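Local coordinates for TRAP dicarboxylate transporter-DctP subunit (Desulfovibrio salexigens, PDB 4N6D), which probably captures an organic acid or similar small solute in the periplasm and hands it to a TRAP membrane transporter for uptake, at residues 32-37 / 46-51; 88-93 / 235-240; 151-156 / 223-228; 157-162 / 288-293. All blocks are in the same frame, centred on the assembly; numbering follows the deposited sequence.

Contact 1: residues 32-37 / 46-51; sequences LSYANF and VQMERW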
loop_
_atom_site.group_PDB
_atom_site.type_symbol
_atom_site.label_atom_id
_atom_site.label_comp_id
_atom_site.label_asym_id
_atom_site.label_seq_id
_atom_site.Cartn_x
_atom_site.Cartn_y
_atom_site.Cartn_z
ATOM N N LEU A 32 14.709 21.207 -1.721
ATOM C CA LEU A 32 13.598 20.583 -1.009
ATOM C C LEU A 32 14.064 19.365 -0.216
ATOM O O LEU A 32 14.751 18.496 -0.760
ATOM C CB LEU A 32 12.545 20.134 -2.002
ATOM C CG LEU A 32 11.955 21.236 -2.881
ATOM C CD1 LEU A 32 11.126 20.647 -3.998
ATOM C CD2 LEU A 32 11.161 22.209 -2.015
ATOM N N SER A 33 13.641 19.259 1.037
ATOM C CA SER A 33 13.886 18.067 1.829
ATOM C C SER A 33 12.693 17.115 1.723
ATOM O O SER A 33 11.553 17.558 1.689
ATOM C CB SER A 33 14.115 18.429 3.301
ATOM O OG SER A 33 13.002 19.177 3.771
ATOM N N TYR A 34 12.968 15.811 1.669
ATOM C CA TYR A 34 11.944 14.800 1.471
ATOM C C TYR A 34 12.130 13.746 2.566
ATOM O O TYR A 34 13.093 12.959 2.561
ATOM C CB TYR A 34 12.091 14.265 0.035
ATOM C CG TYR A 34 11.009 13.366 -0.513
ATOM C CD1 TYR A 34 10.680 13.430 -1.852
ATOM C CD2 TYR A 34 10.367 12.415 0.268
ATOM C CE1 TYR A 34 9.728 12.577 -2.408
ATOM C CE2 TYR A 34 9.405 11.572 -0.281
ATOM C CZ TYR A 34 9.103 11.655 -1.623
ATOM O OH TYR A 34 8.177 10.828 -2.217
ATOM N N ALA A 35 11.229 13.786 3.549
ATOM C CA ALA A 35 11.251 12.863 4.679
ATOM C C ALA A 35 10.527 11.576 4.311
ATOM O O ALA A 35 9.521 11.606 3.624
ATOM C CB ALA A 35 10.597 13.505 5.897
ATOM N N ASN A 36 11.045 10.453 4.788
ATOM C CA ASN A 36 10.433 9.160 4.534
ATOM C C ASN A 36 10.716 8.239 5.709
ATOM O O ASN A 36 11.858 8.115 6.125
ATOM C CB ASN A 36 10.991 8.591 3.231
ATOM C CG ASN A 36 9.950 7.894 2.410
ATOM O OD1 ASN A 36 9.069 7.218 2.950
ATOM N ND2 ASN A 36 10.042 8.051 1.090
ATOM N N PHE A 37 9.691 7.602 6.258
ATOM C CA PHE A 37 9.855 6.894 7.518
ATOM C C PHE A 37 10.516 5.484 7.429
ATOM O O PHE A 37 11.276 5.101 8.331
ATOM C CB PHE A 37 8.522 6.823 8.271
ATOM C CG PHE A 37 7.506 5.945 7.620
ATOM C CD1 PHE A 37 7.511 4.565 7.837
ATOM C CD2 PHE A 37 6.547 6.484 6.776
ATOM C CE1 PHE A 37 6.576 3.750 7.219
ATOM C CE2 PHE A 37 5.617 5.674 6.146
ATOM C CZ PHE A 37 5.635 4.301 6.371
ATOM N N VAL A 46 12.492 3.852 -2.347
ATOM C CA VAL A 46 12.992 3.659 -3.709
ATOM C C VAL A 46 12.270 4.583 -4.683
ATOM O O VAL A 46 12.895 5.229 -5.534
ATOM C CB VAL A 46 12.849 2.185 -4.149
ATOM C CG1 VAL A 46 13.095 2.025 -5.643
ATOM C CG2 VAL A 46 13.808 1.323 -3.365
ATOM N N GLN A 47 10.952 4.683 -4.569
ATOM C CA GLN A 47 10.248 5.577 -5.473
ATOM C C GLN A 47 10.641 7.022 -5.189
ATOM O O GLN A 47 10.745 7.824 -6.121
ATOM C CB GLN A 47 8.729 5.366 -5.426
ATOM C CG GLN A 47 8.055 5.830 -4.151
ATOM C CD GLN A 47 7.877 7.342 -4.038
ATOM O OE1 GLN A 47 7.705 8.060 -5.040
ATOM N NE2 GLN A 47 7.876 7.828 -2.801
ATOM N N MET A 48 10.878 7.360 -3.921
ATOM C CA MET A 48 11.313 8.721 -3.576
ATOM C C MET A 48 12.595 9.093 -4.362
ATOM O O MET A 48 12.716 10.179 -4.957
ATOM C CB MET A 48 11.529 8.836 -2.073
ATOM C CG MET A 48 12.354 10.035 -1.628
ATOM S SD MET A 48 12.710 10.010 0.148
ATOM C CE MET A 48 13.816 8.583 0.275
ATOM N N GLU A 49 13.554 8.179 -4.400
ATOM C CA GLU A 49 14.808 8.466 -5.106
ATOM C C GLU A 49 14.583 8.643 -6.596
ATOM O O GLU A 49 15.217 9.478 -7.221
ATOM C CB GLU A 49 15.860 7.374 -4.886
ATOM C CG GLU A 49 16.284 7.204 -3.439
ATOM C CD GLU A 49 16.955 8.439 -2.864
ATOM O OE1 GLU A 49 17.524 9.232 -3.639
ATOM O OE2 GLU A 49 16.899 8.619 -1.633
ATOM N N ARG A 50 13.699 7.835 -7.179
ATOM C CA ARG A 50 13.406 7.967 -8.612
ATOM C C ARG A 50 12.709 9.299 -8.902
ATOM O O ARG A 50 13.006 9.976 -9.895
ATOM C CB ARG A 50 12.566 6.789 -9.089
ATOM C CG ARG A 50 12.376 6.743 -10.613
ATOM C CD ARG A 50 11.038 7.292 -11.003
ATOM N NE ARG A 50 10.921 7.358 -12.460
ATOM C CZ ARG A 50 9.872 7.871 -13.097
ATOM N NH1 ARG A 50 8.834 8.333 -12.409
ATOM N NH2 ARG A 50 9.860 7.900 -14.433
ATOM N N TRP A 51 11.820 9.695 -8.001
ATOM C CA TRP A 51 11.122 10.961 -8.136
ATOM C C TRP A 51 12.128 12.107 -8.100
ATOM O O TRP A 51 12.068 13.012 -8.928
ATOM C CB TRP A 51 10.106 11.091 -7.018
ATOM C CG TRP A 51 9.214 12.302 -7.102
ATOM C CD1 TRP A 51 8.020 12.384 -7.760
ATOM C CD2 TRP A 51 9.415 13.569 -6.473
ATOM N NE1 TRP A 51 7.475 13.639 -7.604
ATOM C CE2 TRP A 51 8.311 14.385 -6.814
ATOM C CE3 TRP A 51 10.429 14.108 -5.667
ATOM C CZ2 TRP A 51 8.177 15.689 -6.360
ATOM C CZ3 TRP A 51 10.297 15.423 -5.226
ATOM C CH2 TRP A 51 9.188 16.193 -5.582
HETATM O O HOH W 1 7.459 10.790 -4.739
#
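Y34 reaches from its strand to the helix and is packed on one face by M48. M48 CG stands 3.4 Å from the centroid of the Y34 ring, almost on the ring normal, a CH-pi contact. M48 SD lies over the same face toward the rim, 3.4 Å from Y34 CD2, a Met-aromatic contact. M48 comes to lie along the ring because its chain runs extended from the backbone as far as SD and bends only there (chi3 68°). The sulfur also receives a weak, nearly straight hydrogen bond from N36 ND2, an amide nitrogen whose stronger partner is P44 O. At the edge of the tyrosine, CE1 approaches W51 CE3 to 3.7 Å in an offset edge-to-face pair, the planes 72° apart. The hydroxyl end is looser and wetter. Q47, bent at chi2 (76°), donates from NE2 to Y34 OH over 3.1 Å, with the hydroxyl close to the amide plane. Water 1 bridges Y34 OH, at 2.6 Å, and Q47 OE1, and it rests above the rim of the W51 ring. Q47 is tied down further, NE2 to P44 O and OE1 to Q262. The contact joins the first strand and helix of the beta-alpha-beta unit 30-35, 43-58, 63-68. Strand 63-68 flanks strand 30-35 on one edge and 90-94 on the other, while long helix 249-285 packs against the helix at Q47 and W51.

Contact 2: residues 88-93 / 235-240; sequences ADIGCV and FAIIMN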
loop_
_atom_site.group_PDB
_atom_site.type_symbol
_atom_site.label_atom_id
_atom_site.label_comp_id
_atom_site.label_asym_id
_atom_site.label_seq_id
_atom_site.Cartn_x
_atom_site.Cartn_y
_atom_site.Cartn_z
ATOM N N ALA A 88 10.097 19.507 7.201
ATOM C CA ALA A 88 10.482 18.948 5.920
ATOM C C ALA A 88 9.567 19.558 4.886
ATOM O O ALA A 88 8.432 19.909 5.198
ATOM C CB ALA A 88 10.342 17.436 5.889
ATOM N N ASP A 89 10.053 19.697 3.656
ATOM C CA ASP A 89 9.204 20.193 2.582
ATOM C C ASP A 89 8.206 19.148 2.107
ATOM O O ASP A 89 7.084 19.484 1.730
ATOM C CB ASP A 89 10.032 20.693 1.394
ATOM C CG ASP A 89 10.947 21.864 1.783
ATOM O OD1 ASP A 89 10.416 22.966 2.062
ATOM O OD2 ASP A 89 12.184 21.667 1.823
ATOM N N ILE A 90 8.625 17.893 2.135
ATOM C CA ILE A 90 7.869 16.783 1.575
ATOM C C ILE A 90 7.978 15.609 2.504
ATOM O O ILE A 90 8.995 15.432 3.181
ATOM C CB ILE A 90 8.452 16.365 0.191
ATOM C CG1 ILE A 90 8.408 17.531 -0.787
ATOM C CG2 ILE A 90 7.711 15.134 -0.363
ATOM C CD1 ILE A 90 9.237 17.251 -2.064
ATOM N N GLY A 91 6.923 14.820 2.584
ATOM C CA GLY A 91 6.937 13.625 3.411
ATOM C C GLY A 91 6.021 12.542 2.869
ATOM O O GLY A 91 5.130 12.817 2.059
ATOM N N CYS A 92 6.272 11.317 3.328
ATOM C CA CYS A 92 5.528 10.106 2.941
ATOM C C CYS A 92 4.650 9.621 4.082
ATOM O O CYS A 92 5.134 9.340 5.200
ATOM C CB CYS A 92 6.505 9.009 2.568
ATOM S SG CYS A 92 5.682 7.472 2.015
ATOM N N VAL A 93 3.358 9.515 3.795
ATOM C CA VAL A 93 2.379 9.110 4.790
ATOM C C VAL A 93 1.740 7.772 4.434
ATOM O O VAL A 93 1.227 7.600 3.338
ATOM C CB VAL A 93 1.289 10.167 4.943
ATOM C CG1 VAL A 93 0.237 9.718 5.957
ATOM C CG2 VAL A 93 1.897 11.524 5.348
ATOM N N PHE A 235 -0.673 5.109 0.357
ATOM C CA PHE A 235 0.293 6.120 0.786
ATOM C C PHE A 235 0.032 7.414 0.039
ATOM O O PHE A 235 -0.433 7.391 -1.102
ATOM C CB PHE A 235 1.717 5.687 0.413
ATOM C CG PHE A 235 2.221 4.477 1.154
ATOM C CD1 PHE A 235 1.832 3.193 0.786
ATOM C CD2 PHE A 235 3.106 4.619 2.196
ATOM C CE1 PHE A 235 2.293 2.098 1.457
ATOM C CE2 PHE A 235 3.586 3.512 2.875
ATOM C CZ PHE A 235 3.169 2.248 2.501
ATOM N N ALA A 236 0.365 8.532 0.679
ATOM C CA ALA A 236 0.373 9.826 0.024
ATOM C C ALA A 236 1.721 10.496 0.203
ATOM O O ALA A 236 2.331 10.404 1.271
ATOM C CB ALA A 236 -0.729 10.727 0.593
ATOM N N ILE A 237 2.185 11.148 -0.853
ATOM C CA ILE A 237 3.342 12.042 -0.758
ATOM C C ILE A 237 2.819 13.469 -0.680
ATOM O O ILE A 237 2.130 13.957 -1.588
ATOM C CB ILE A 237 4.291 11.875 -1.944
ATOM C CG1 ILE A 237 4.738 10.402 -2.094
ATOM C CG2 ILE A 237 5.480 12.832 -1.795
ATOM C CD1 ILE A 237 5.363 9.794 -0.827
ATOM N N ILE A 238 3.101 14.120 0.445
ATOM C CA ILE A 238 2.555 15.448 0.728
ATOM C C ILE A 238 3.661 16.489 0.763
ATOM O O ILE A 238 4.786 16.192 1.165
ATOM C CB ILE A 238 1.761 15.478 2.085
ATOM C CG1 ILE A 238 2.597 14.945 3.257
ATOM C CG2 ILE A 238 0.449 14.691 1.958
ATOM C CD1 ILE A 238 2.004 15.258 4.654
ATOM N N MET A 239 3.314 17.710 0.352
ATOM C CA MET A 239 4.255 18.813 0.364
ATOM C C MET A 239 3.671 19.991 1.141
ATOM O O MET A 239 2.477 20.291 1.048
ATOM C CB MET A 239 4.571 19.219 -1.075
ATOM C CG MET A 239 5.529 20.393 -1.171
ATOM S SD MET A 239 6.092 20.681 -2.855
ATOM C CE MET A 239 7.539 21.669 -2.556
ATOM N N ASN A 240 4.535 20.645 1.906
ATOM C CA ASN A 240 4.165 21.829 2.678
ATOM C C ASN A 240 3.637 22.909 1.737
ATOM O O ASN A 240 4.210 23.133 0.666
ATOM C CB ASN A 240 5.401 22.335 3.418
ATOM C CG ASN A 240 5.166 23.654 4.084
ATOM O OD1 ASN A 240 5.374 24.699 3.476
ATOM N ND2 ASN A 240 4.751 23.624 5.351
#
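I237 fits between I90 and C92 of the facing strand by presenting a different branch to each. Its CG2 meets I90 CG2 at 3.5 Å, and its CD1, swung across toward the facing strand by a chi2 of -55°, settles 3.7 Å from C92 CB. I90 sends its other branch the opposite way, where CG1 touches M239 CG at 4.1 Å. Beyond C92, the thiol leans to F235, with SG 3.8 Å from CD2 in an oblique sulfur-aromatic contact. I90 and C92 thus share one face of the sheet with M239 and I237, turned to helix 43-58 through W51 and Q47. The strands are neighbours in the five-stranded sheet of the first lobe, order 2-1-3-5-4, in which 234-240 alone runs antiparallel, a topology consistent with type II periplasmic binding proteins. On the reverse face G91 offers no side chain, and I238 lies beside this low spot: CG1 is 3.5 Å from G91 O, and CD1 continues to V93 CG2 at 3.8 Å. Backbone bonds pair G91 with I238 and V93 with A236 in both directions. At the end of the pairing N240 N donates 2.8 Å to D89 O. The side chain of N240 caps helix 241-245 through OD1 to S243 N and ties ND2 to V83 O, while the D89 carboxylate spans S243 OG and S33 N.

Contact 3: residues 151-156 / 223-228; sequences NIMTKV and RYETET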
loop_
_atom_site.group_PDB
_atom_site.type_symbol
_atom_site.label_atom_id
_atom_site.label_comp_id
_atom_site.label_asym_id
_atom_site.label_seq_id
_atom_site.Cartn_x
_atom_site.Cartn_y
_atom_site.Cartn_z
ATOM N N ASN A 151 -1.217 -11.143 1.353
ATOM C CA ASN A 151 -1.447 -12.547 1.068
ATOM C C ASN A 151 -0.965 -13.386 2.255
ATOM O O ASN A 151 -0.284 -12.884 3.157
ATOM C CB ASN A 151 -0.686 -12.928 -0.190
ATOM C CG ASN A 151 -1.279 -12.302 -1.434
ATOM O OD1 ASN A 151 -2.427 -12.569 -1.779
ATOM N ND2 ASN A 151 -0.495 -11.493 -2.138
ATOM N N ILE A 152 -1.331 -14.664 2.253
ATOM C CA ILE A 152 -1.058 -15.536 3.386
ATOM C C ILE A 152 0.080 -16.469 3.023
ATOM O O ILE A 152 -0.031 -17.245 2.078
ATOM C CB ILE A 152 -2.319 -16.332 3.754
ATOM C CG1 ILE A 152 -3.419 -15.360 4.172
ATOM C CG2 ILE A 152 -2.036 -17.320 4.896
ATOM C CD1 ILE A 152 -4.771 -15.996 4.433
ATOM N N MET A 153 1.176 -16.377 3.778
ATOM C CA MET A 153 2.378 -17.146 3.532
ATOM C C MET A 153 2.615 -18.034 4.749
ATOM O O MET A 153 2.734 -17.539 5.878
ATOM C CB MET A 153 3.553 -16.204 3.342
ATOM C CG MET A 153 3.442 -15.335 2.088
ATOM S SD MET A 153 4.550 -13.919 2.150
ATOM C CE MET A 153 3.553 -12.808 3.142
ATOM N N THR A 154 2.692 -19.341 4.527
ATOM C CA THR A 154 2.626 -20.294 5.631
ATOM C C THR A 154 3.572 -21.490 5.513
ATOM O O THR A 154 4.073 -21.805 4.433
ATOM C CB THR A 154 1.196 -20.876 5.763
ATOM O OG1 THR A 154 0.785 -21.419 4.502
ATOM C CG2 THR A 154 0.201 -19.813 6.216
ATOM N N LYS A 155 3.811 -22.139 6.648
ATOM C CA LYS A 155 4.663 -23.325 6.725
ATOM C C LYS A 155 4.007 -24.535 6.111
ATOM O O LYS A 155 4.676 -25.371 5.515
ATOM C CB LYS A 155 5.002 -23.642 8.188
ATOM C CG LYS A 155 5.766 -22.545 8.888
ATOM C CD LYS A 155 6.104 -22.904 10.333
ATOM C CE LYS A 155 6.848 -24.204 10.430
ATOM N NZ LYS A 155 7.121 -24.511 11.872
ATOM N N VAL A 156 2.703 -24.639 6.313
ATOM C CA VAL A 156 1.896 -25.738 5.808
ATOM C C VAL A 156 0.847 -25.145 4.853
ATOM O O VAL A 156 0.364 -24.030 5.057
ATOM C CB VAL A 156 1.218 -26.490 6.982
ATOM C CG1 VAL A 156 0.136 -27.451 6.499
ATOM C CG2 VAL A 156 2.252 -27.219 7.809
ATOM N N ARG A 223 6.896 -21.949 2.677
ATOM C CA ARG A 223 7.027 -22.314 1.280
ATOM C C ARG A 223 5.712 -22.539 0.564
ATOM O O ARG A 223 5.709 -23.082 -0.534
ATOM C CB ARG A 223 7.896 -23.568 1.186
ATOM C CG ARG A 223 9.262 -23.305 1.796
ATOM C CD ARG A 223 10.270 -24.368 1.519
ATOM N NE ARG A 223 11.483 -24.087 2.281
ATOM C CZ ARG A 223 12.611 -24.777 2.168
ATOM N NH1 ARG A 223 12.694 -25.776 1.300
ATOM N NH2 ARG A 223 13.657 -24.457 2.919
ATOM N N TYR A 224 4.608 -22.148 1.207
ATOM C CA TYR A 224 3.273 -22.211 0.610
ATOM C C TYR A 224 2.639 -20.835 0.700
ATOM O O TYR A 224 2.477 -20.264 1.786
ATOM C CB TYR A 224 2.397 -23.264 1.291
ATOM C CG TYR A 224 3.036 -24.610 1.202
ATOM C CD1 TYR A 224 2.844 -25.416 0.090
ATOM C CD2 TYR A 224 3.882 -25.068 2.211
ATOM C CE1 TYR A 224 3.448 -26.646 -0.021
ATOM C CE2 TYR A 224 4.500 -26.299 2.107
ATOM C CZ TYR A 224 4.281 -27.077 0.977
ATOM O OH TYR A 224 4.863 -28.312 0.843
ATOM N N GLU A 225 2.326 -20.289 -0.467
ATOM C CA GLU A 225 1.912 -18.908 -0.571
ATOM C C GLU A 225 0.501 -18.894 -1.149
ATOM O O GLU A 225 0.294 -19.238 -2.328
ATOM C CB GLU A 225 2.864 -18.140 -1.486
ATOM C CG GLU A 225 4.306 -18.666 -1.529
ATOM C CD GLU A 225 5.005 -18.710 -0.169
ATOM O OE1 GLU A 225 4.477 -18.138 0.809
ATOM O OE2 GLU A 225 6.101 -19.342 -0.079
ATOM N N THR A 226 -0.466 -18.497 -0.332
ATOM C CA THR A 226 -1.863 -18.463 -0.779
ATOM C C THR A 226 -2.263 -17.050 -1.173
ATOM O O THR A 226 -2.272 -16.143 -0.339
ATOM C CB THR A 226 -2.779 -19.012 0.314
ATOM O OG1 THR A 226 -2.388 -20.369 0.584
ATOM C CG2 THR A 226 -4.238 -18.982 -0.139
ATOM N N GLU A 227 -2.571 -16.865 -2.449
ATOM C CA GLU A 227 -2.853 -15.544 -2.989
ATOM C C GLU A 227 -4.319 -15.185 -2.777
ATOM O O GLU A 227 -5.210 -15.526 -3.558
ATOM C CB GLU A 227 -2.472 -15.451 -4.468
ATOM C CG GLU A 227 -2.338 -13.997 -4.952
ATOM C CD GLU A 227 -1.826 -13.867 -6.379
ATOM O OE1 GLU A 227 -2.195 -14.729 -7.213
ATOM O OE2 GLU A 227 -1.043 -12.912 -6.654
ATOM N N THR A 228 -4.563 -14.522 -1.666
ATOM C CA THR A 228 -5.894 -14.059 -1.304
ATOM C C THR A 228 -6.176 -12.643 -1.819
ATOM O O THR A 228 -7.342 -12.232 -1.887
ATOM C CB THR A 228 -6.050 -14.023 0.214
ATOM O OG1 THR A 228 -4.996 -13.227 0.775
ATOM C CG2 THR A 228 -6.003 -15.417 0.804
HETATM O O HOH W 2 -1.018 -10.679 -4.972
HETATM O O HOH W 3 -0.446 -21.681 1.990
HETATM O O HOH W 4 7.068 -24.406 4.318
#
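A classic beta bulge closes this antiparallel pair of strands in the four-stranded sheet of the second lobe, with R223 and Y224 both facing T154. Y224 N donates to T154 O over a long 3.3 Å, while T154 N returns a 2.9 Å bond to Y224 O. R223 N turns instead to water 4, which passes the link on to K155 O. Further along, I152 and T226 exchange a bond in each direction. The Y224 ring lies past the bulge, its edge toward the chain at T154 and K155, and CD2 comes 3.4 Å from K155 O. On the face shared by T154 and T226, water 3 donates to both hydroxyls. T154 OG1, held between its backbone N and carbonyl carbon (chi1 54°), gives its own proton to V156 O at 2.7 Å, from above the carbonyl plane; T226 OG1 bonds V158 O. The other face brings M153 against E225: the glutamate bends back at chi2 (-58°), leaving OE1 3.3 Å from M153 CG. At the far end N151 and E227 lie side by side, and water 2 joins N151 ND2 to E227 OE2. N151 OD1 accepts from N229 N, and I152 CD1 meets T228 CG2 at 3.9 Å. The backbones bond directly, whereas the polar side chains of T154 with T226 and N151 with E227 are coupled through single waters. E225 OE1, buried beside methionine carbons and 3.1 Å from Y224 O, another acceptor, sits where its ionisation may be shifted toward the neutral form.

Contact 4: residues 157-162 / 288-293; sequences PVRNLD and EMIKMS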
loop_
_atom_site.group_PDB
_atom_site.type_symbol
_atom_site.label_atom_id
_atom_site.label_comp_id
_atom_site.label_asym_id
_atom_site.label_seq_id
_atom_site.Cartn_x
_atom_site.Cartn_y
_atom_site.Cartn_z
ATOM N N PRO A 157 0.506 -25.868 3.786
ATOM C CA PRO A 157 -0.374 -25.237 2.786
ATOM C C PRO A 157 -1.750 -24.846 3.326
ATOM O O PRO A 157 -2.378 -25.630 4.039
ATOM C CB PRO A 157 -0.564 -26.329 1.724
ATOM C CG PRO A 157 0.448 -27.371 2.010
ATOM C CD PRO A 157 0.899 -27.234 3.411
ATOM N N VAL A 158 -2.188 -23.639 3.000
ATOM C CA VAL A 158 -3.573 -23.226 3.218
ATOM C C VAL A 158 -4.269 -23.318 1.862
ATOM O O VAL A 158 -4.102 -22.443 1.013
ATOM C CB VAL A 158 -3.664 -21.814 3.811
ATOM C CG1 VAL A 158 -5.090 -21.353 3.863
ATOM C CG2 VAL A 158 -3.050 -21.805 5.205
ATOM N N ARG A 159 -5.027 -24.387 1.654
ATOM C CA ARG A 159 -5.694 -24.598 0.372
ATOM C C ARG A 159 -7.173 -24.265 0.427
ATOM O O ARG A 159 -7.817 -24.088 -0.613
ATOM C CB ARG A 159 -5.497 -26.037 -0.078
ATOM C CG ARG A 159 -4.035 -26.436 -0.119
ATOM C CD ARG A 159 -3.842 -27.749 -0.818
ATOM N NE ARG A 159 -2.427 -28.119 -0.788
ATOM C CZ ARG A 159 -1.512 -27.661 -1.638
ATOM N NH1 ARG A 159 -0.259 -28.063 -1.516
ATOM N NH2 ARG A 159 -1.842 -26.833 -2.608
ATOM N N ASN A 160 -7.708 -24.148 1.636
ATOM C CA ASN A 160 -9.111 -23.791 1.810
ATOM C C ASN A 160 -9.340 -23.141 3.163
ATOM O O ASN A 160 -8.414 -22.989 3.972
ATOM C CB ASN A 160 -9.987 -25.035 1.674
ATOM C CG ASN A 160 -9.588 -26.128 2.644
ATOM O OD1 ASN A 160 -9.352 -25.864 3.825
ATOM N ND2 ASN A 160 -9.484 -27.358 2.149
ATOM N N LEU A 161 -10.576 -22.740 3.415
ATOM C CA LEU A 161 -10.859 -22.027 4.648
ATOM C C LEU A 161 -10.736 -22.887 5.885
ATOM O O LEU A 161 -10.450 -22.377 6.967
ATOM C CB LEU A 161 -12.256 -21.425 4.589
ATOM C CG LEU A 161 -12.334 -20.161 3.761
ATOM C CD1 LEU A 161 -13.786 -19.718 3.725
ATOM C CD2 LEU A 161 -11.449 -19.052 4.321
ATOM N N ASP A 162 -10.966 -24.187 5.746
ATOM C CA ASP A 162 -10.839 -25.070 6.889
ATOM C C ASP A 162 -9.392 -25.076 7.377
ATOM O O ASP A 162 -9.143 -25.174 8.572
ATOM C CB ASP A 162 -11.320 -26.478 6.549
ATOM C CG ASP A 162 -11.346 -27.402 7.756
ATOM O OD1 ASP A 162 -12.119 -27.132 8.703
ATOM O OD2 ASP A 162 -10.606 -28.410 7.744
ATOM N N GLU A 288 5.340 -22.919 -3.496
ATOM C CA GLU A 288 4.146 -23.221 -4.273
ATOM C C GLU A 288 3.143 -22.091 -4.113
ATOM O O GLU A 288 2.874 -21.652 -3.000
ATOM C CB GLU A 288 3.510 -24.537 -3.810
ATOM C CG GLU A 288 2.241 -24.879 -4.579
ATOM C CD GLU A 288 1.515 -26.100 -4.050
ATOM O OE1 GLU A 288 2.096 -26.844 -3.227
ATOM O OE2 GLU A 288 0.350 -26.309 -4.467
ATOM N N MET A 289 2.602 -21.635 -5.238
ATOM C CA MET A 289 1.544 -20.629 -5.242
ATOM C C MET A 289 0.189 -21.312 -5.236
ATOM O O MET A 289 -0.078 -22.195 -6.040
ATOM C CB MET A 289 1.657 -19.734 -6.471
ATOM C CG MET A 289 3.028 -19.148 -6.706
ATOM S SD MET A 289 3.643 -18.138 -5.346
ATOM C CE MET A 289 2.351 -16.875 -5.231
ATOM N N ILE A 290 -0.671 -20.882 -4.325
ATOM C CA ILE A 290 -1.980 -21.487 -4.144
ATOM C C ILE A 290 -3.098 -20.451 -4.289
ATOM O O ILE A 290 -2.948 -19.317 -3.853
ATOM C CB ILE A 290 -2.080 -22.103 -2.745
ATOM C CG1 ILE A 290 -1.018 -23.189 -2.581
ATOM C CG2 ILE A 290 -3.484 -22.678 -2.530
ATOM C CD1 ILE A 290 -0.870 -23.692 -1.158
ATOM N N LYS A 291 -4.198 -20.847 -4.931
ATOM C CA LYS A 291 -5.426 -20.059 -4.929
ATOM C C LYS A 291 -6.529 -20.863 -4.282
ATOM O O LYS A 291 -6.661 -22.059 -4.528
ATOM C CB LYS A 291 -5.853 -19.694 -6.353
ATOM C CG LYS A 291 -4.936 -18.710 -7.060
ATOM C CD LYS A 291 -5.439 -18.428 -8.485
ATOM C CE LYS A 291 -4.576 -17.418 -9.246
ATOM N NZ LYS A 291 -3.181 -17.877 -9.451
ATOM N N MET A 292 -7.325 -20.212 -3.447
ATOM C CA MET A 292 -8.500 -20.874 -2.888
ATOM C C MET A 292 -9.634 -20.915 -3.910
ATOM O O MET A 292 -9.621 -20.188 -4.905
ATOM C CB MET A 292 -8.951 -20.166 -1.612
ATOM C CG MET A 292 -7.916 -20.263 -0.469
ATOM S SD MET A 292 -8.697 -19.813 1.092
ATOM C CE MET A 292 -7.715 -18.406 1.526
ATOM N N SER A 293 -10.624 -21.768 -3.664
ATOM C CA SER A 293 -11.756 -21.898 -4.576
ATOM C C SER A 293 -12.573 -20.625 -4.645
ATOM O O SER A 293 -12.532 -19.796 -3.745
ATOM C CB SER A 293 -12.675 -23.018 -4.111
ATOM O OG SER A 293 -13.286 -22.649 -2.890
HETATM O O HOH W 5 -6.752 -24.479 -3.137
HETATM O O HOH W 6 -10.359 -23.526 -1.408
#
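R159 grips E288 end-on across the outer margin of the second lobe's sheet, where a loop runs in nearly the same direction as the edge strand 288-290. R159 NH2 reaches E288 OE2 at 2.9 Å and R159 NH1 reaches E288 OE1 at 3.2 Å, both bonds close to straight and in the guanidinium plane. The carboxylate is tilted 36° to that plane, and OE2 is met from above its own plane. I290 packs CD1 over one R159 guanidinium face, 3.6 Å from R159 NH2, and the same methyl touches P157 CB; its other branch, CG2, lies 3.6 Å from V158 O. Further along, M292 SD rests against the N160 backbone and L161 CD2. No backbone hydrogen bond joins the two segments; waters do so instead. The next shell fixes the loop: V158 O accepts from T226 OG1, R159 N and the N160 side chain bind D163, and L161 N reaches D296 on helix 294-317, whose start S293 caps. Within the sheet, E288 and I290 pair with segment 223-228. R159 O accepts two waters, water 5 at 2.8 Å, which also donates to K291 O, and water 6 at 2.7 Å, which accepts from S293 N.

Overall arrangement
The four contacts fall into two pairs on opposite sides of the chain's centre. Contacts 1 and 2 share the five-stranded sheet, their strands 30-35 and 90-94 being neighbours, probably hydrogen-bonded through A35 N and I90 O; both are buried and chiefly apolar, one built round an aromatic ring against a helix, the other mostly aliphatic side chains along paired strands. Contacts 3 and 4 share the four-stranded sheet through strands 224-226 and 288-290, are only partly buried, and lean on waters and charge, with the salt bridge at the outermost edge. Contacts 2 and 3 stay about 14 Å apart at their nearest atoms, although strands 224-226 and 234-240 are consecutive, so the chain crosses between the lobes there.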